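Local atomic coordinates of Lip_vut3, C2L (Metagenome, PDB entry 6NKD), a protein that probably hydrolyses lipid esters as a serine lipase of the GDSL family and may take part in spore germination. Residues 10-15 / 188-193. Sequence-based numbering, arbitrary orientation.
With SO4 (sulfate ion), chain C.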
loop_
_atom_site.group_PDB
_atom_site.type_symbol
_atom_site.label_atom_id
_atom_site.label_comp_id
_atom_site.label_asym_id
_atom_site.label_seq_id
_atom_site.Cartn_x
_atom_site.Cartn_y
_atom_site.Cartn_z
ATOM N N ASP A 10 6.162 9.122 -13.567
ATOM C CA ASP A 10 6.627 8.085 -12.656
ATOM C C ASP A 10 6.091 8.304 -11.247
ATOM O O ASP A 10 4.907 8.602 -11.066
ATOM C CB ASP A 10 8.158 8.036 -12.657
ATOM C CG ASP A 10 8.792 9.397 -12.407
ATOM O OD1 ASP A 10 10.032 9.459 -12.264
ATOM O OD2 ASP A 10 8.052 10.403 -12.336
ATOM N N SER A 11 6.957 8.156 -10.241
ATOM C CA SER A 11 6.505 8.248 -8.856
ATOM C C SER A 11 6.101 9.669 -8.482
ATOM O O SER A 11 5.275 9.857 -7.582
ATOM C CB SER A 11 7.596 7.742 -7.912
ATOM O OG SER A 11 8.827 8.403 -8.147
ATOM N N LEU A 12 6.666 10.675 -9.152
ATOM C CA LEU A 12 6.296 12.055 -8.850
ATOM C C LEU A 12 4.839 12.322 -9.202
ATOM O O LEU A 12 4.108 12.949 -8.425
ATOM C CB LEU A 12 7.213 13.027 -9.594
ATOM C CG LEU A 12 8.722 12.930 -9.349
ATOM C CD1 LEU A 12 9.424 14.191 -9.837
ATOM C CD2 LEU A 12 9.025 12.672 -7.882
ATOM N N THR A 13 4.396 11.848 -10.371
ATOM C CA THR A 13 2.996 11.999 -10.753
ATOM C C THR A 13 2.085 11.169 -9.856
ATOM O O THR A 13 0.933 11.550 -9.620
ATOM C CB THR A 13 2.808 11.612 -12.221
ATOM O OG1 THR A 13 3.727 12.352 -13.033
ATOM C CG2 THR A 13 1.387 11.912 -12.686
ATOM N N VAL A 14 2.581 10.041 -9.346
ATOM C CA VAL A 14 1.820 9.276 -8.367
ATOM C C VAL A 14 1.667 10.068 -7.074
ATOM O O VAL A 14 0.614 10.033 -6.426
ATOM C CB VAL A 14 2.491 7.911 -8.119
ATOM C CG1 VAL A 14 1.836 7.192 -6.950
ATOM C CG2 VAL A 14 2.434 7.054 -9.373
ATOM N N GLY A 15 2.702 10.806 -6.689
ATOM C CA GLY A 15 2.711 11.519 -5.430
ATOM C C GLY A 15 3.434 10.816 -4.305
ATOM O O GLY A 15 3.118 11.069 -3.137
ATOM N N VAL A 188 14.874 11.079 -1.500
ATOM C CA VAL A 188 14.882 11.153 -2.958
ATOM C C VAL A 188 13.513 11.593 -3.463
ATOM O O VAL A 188 13.411 12.291 -4.479
ATOM C CB VAL A 188 15.301 9.812 -3.593
ATOM C CG1 VAL A 188 16.713 9.435 -3.170
ATOM C CG2 VAL A 188 14.329 8.714 -3.217
ATOM N N HIS A 189 12.438 11.188 -2.753
ATOM C CA HIS A 189 11.126 11.610 -3.214
ATOM C C HIS A 189 10.669 12.853 -2.459
ATOM O O HIS A 189 11.041 13.056 -1.299
ATOM C CB HIS A 189 10.098 10.488 -3.034
ATOM C CG HIS A 189 10.219 9.398 -4.050
ATOM N ND1 HIS A 189 10.866 8.207 -3.796
ATOM C CD2 HIS A 189 9.791 9.324 -5.333
ATOM C CE1 HIS A 189 10.823 7.445 -4.874
ATOM N NE2 HIS A 189 10.176 8.100 -5.822
ATOM N N PRO A 190 9.872 13.709 -3.095
ATOM C CA PRO A 190 9.479 14.965 -2.451
ATOM C C PRO A 190 8.533 14.734 -1.284
ATOM O O PRO A 190 7.900 13.685 -1.146
ATOM C CB PRO A 190 8.780 15.744 -3.573
ATOM C CG PRO A 190 9.163 15.049 -4.842
ATOM C CD PRO A 190 9.359 13.616 -4.470
ATOM N N SER A 191 8.450 15.751 -0.435
ATOM C CA SER A 191 7.484 15.806 0.647
ATOM C C SER A 191 6.258 16.590 0.185
ATOM O O SER A 191 6.184 17.064 -0.952
ATOM C CB SER A 191 8.115 16.440 1.885
ATOM O OG SER A 191 8.574 17.750 1.592
ATOM N N SER A 192 5.280 16.728 1.084
ATOM C CA SER A 192 4.118 17.555 0.776
ATOM C C SER A 192 4.524 19.006 0.545
ATOM O O SER A 192 3.941 19.692 -0.302
ATOM C CB SER A 192 3.087 17.453 1.898
ATOM O OG SER A 192 2.486 16.170 1.912
ATOM N N ARG A 193 5.522 19.488 1.290
ATOM C CA ARG A 193 6.076 20.811 1.016
ATOM C C ARG A 193 6.676 20.869 -0.383
ATOM O O ARG A 193 6.450 21.829 -1.129
ATOM C CB ARG A 193 7.132 21.169 2.061
ATOM C CG ARG A 193 6.593 21.463 3.446
ATOM C CD ARG A 193 7.720 21.911 4.360
ATOM N NE ARG A 193 7.234 22.333 5.669
ATOM C CZ ARG A 193 7.135 21.529 6.720
ATOM N NH1 ARG A 193 7.493 20.256 6.615
ATOM N NH2 ARG A 193 6.684 21.995 7.876
HETATM S S SO4 C . 5.776 16.976 4.753
HETATM O O1 SO4 C . 6.955 16.837 5.605
HETATM O O2 SO4 C . 5.641 15.790 3.913
HETATM O O3 SO4 C . 5.921 18.159 3.908
HETATM O O4 SO4 C . 4.584 17.111 5.585
#
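Ser11 and His189 meet here as the nucleophile–histidine pair of a probable Ser-His-Asp triad, where the short helix 11-14, directly after strand 3-9 of the parallel sheet, faces the loop leading into helix 192-204. Asp10, Ser11 and Leu12 are the D-S-L of the GDSL signature. Ser11 OG lies 2.7 Å from His189 NE2, at the ring edge and in the ring plane, a hydrogen bond whose proton could sit on either atom. The serine hydroxyl stands between its own backbone N and carbonyl carbon (chi1 53°), which turns it to the imidazole. The other ring nitrogen, His189 ND1, is hydrogen-bonded to Asp186 OD2; with both nitrogens engaged, the rotation of the ring is probably restricted. Beside the polar pair, Leu12 CD2 packs 3.6 Å from Pro190 CD, their side chains set roughly perpendicular, and Tyr195 of helix 192-204 touches both. Asp10 is the N-cap of helix 11-14, its OD2 accepting a weak bond from Leu12 N, and Gly15, with positive phi, is the C-prime residue of the Schellman motif that ends the helix. At the start of helix 192-204, Ser192 N and Arg193 N each give a hydrogen bond of 3.0 Å to a sulfate, O2 and O3 respectively, probably picked up from the crystallisation liquor. With an alanine here in place of His189, Ser11 OG and Asp186 OD2 would probably each lose their ring-nitrogen partner. The chain of contacts Asp186–His189–Ser11 is consistent with the charge relay of serine hydrolases, in which the histidine takes the serine proton as the hydroxyl attacks the ester.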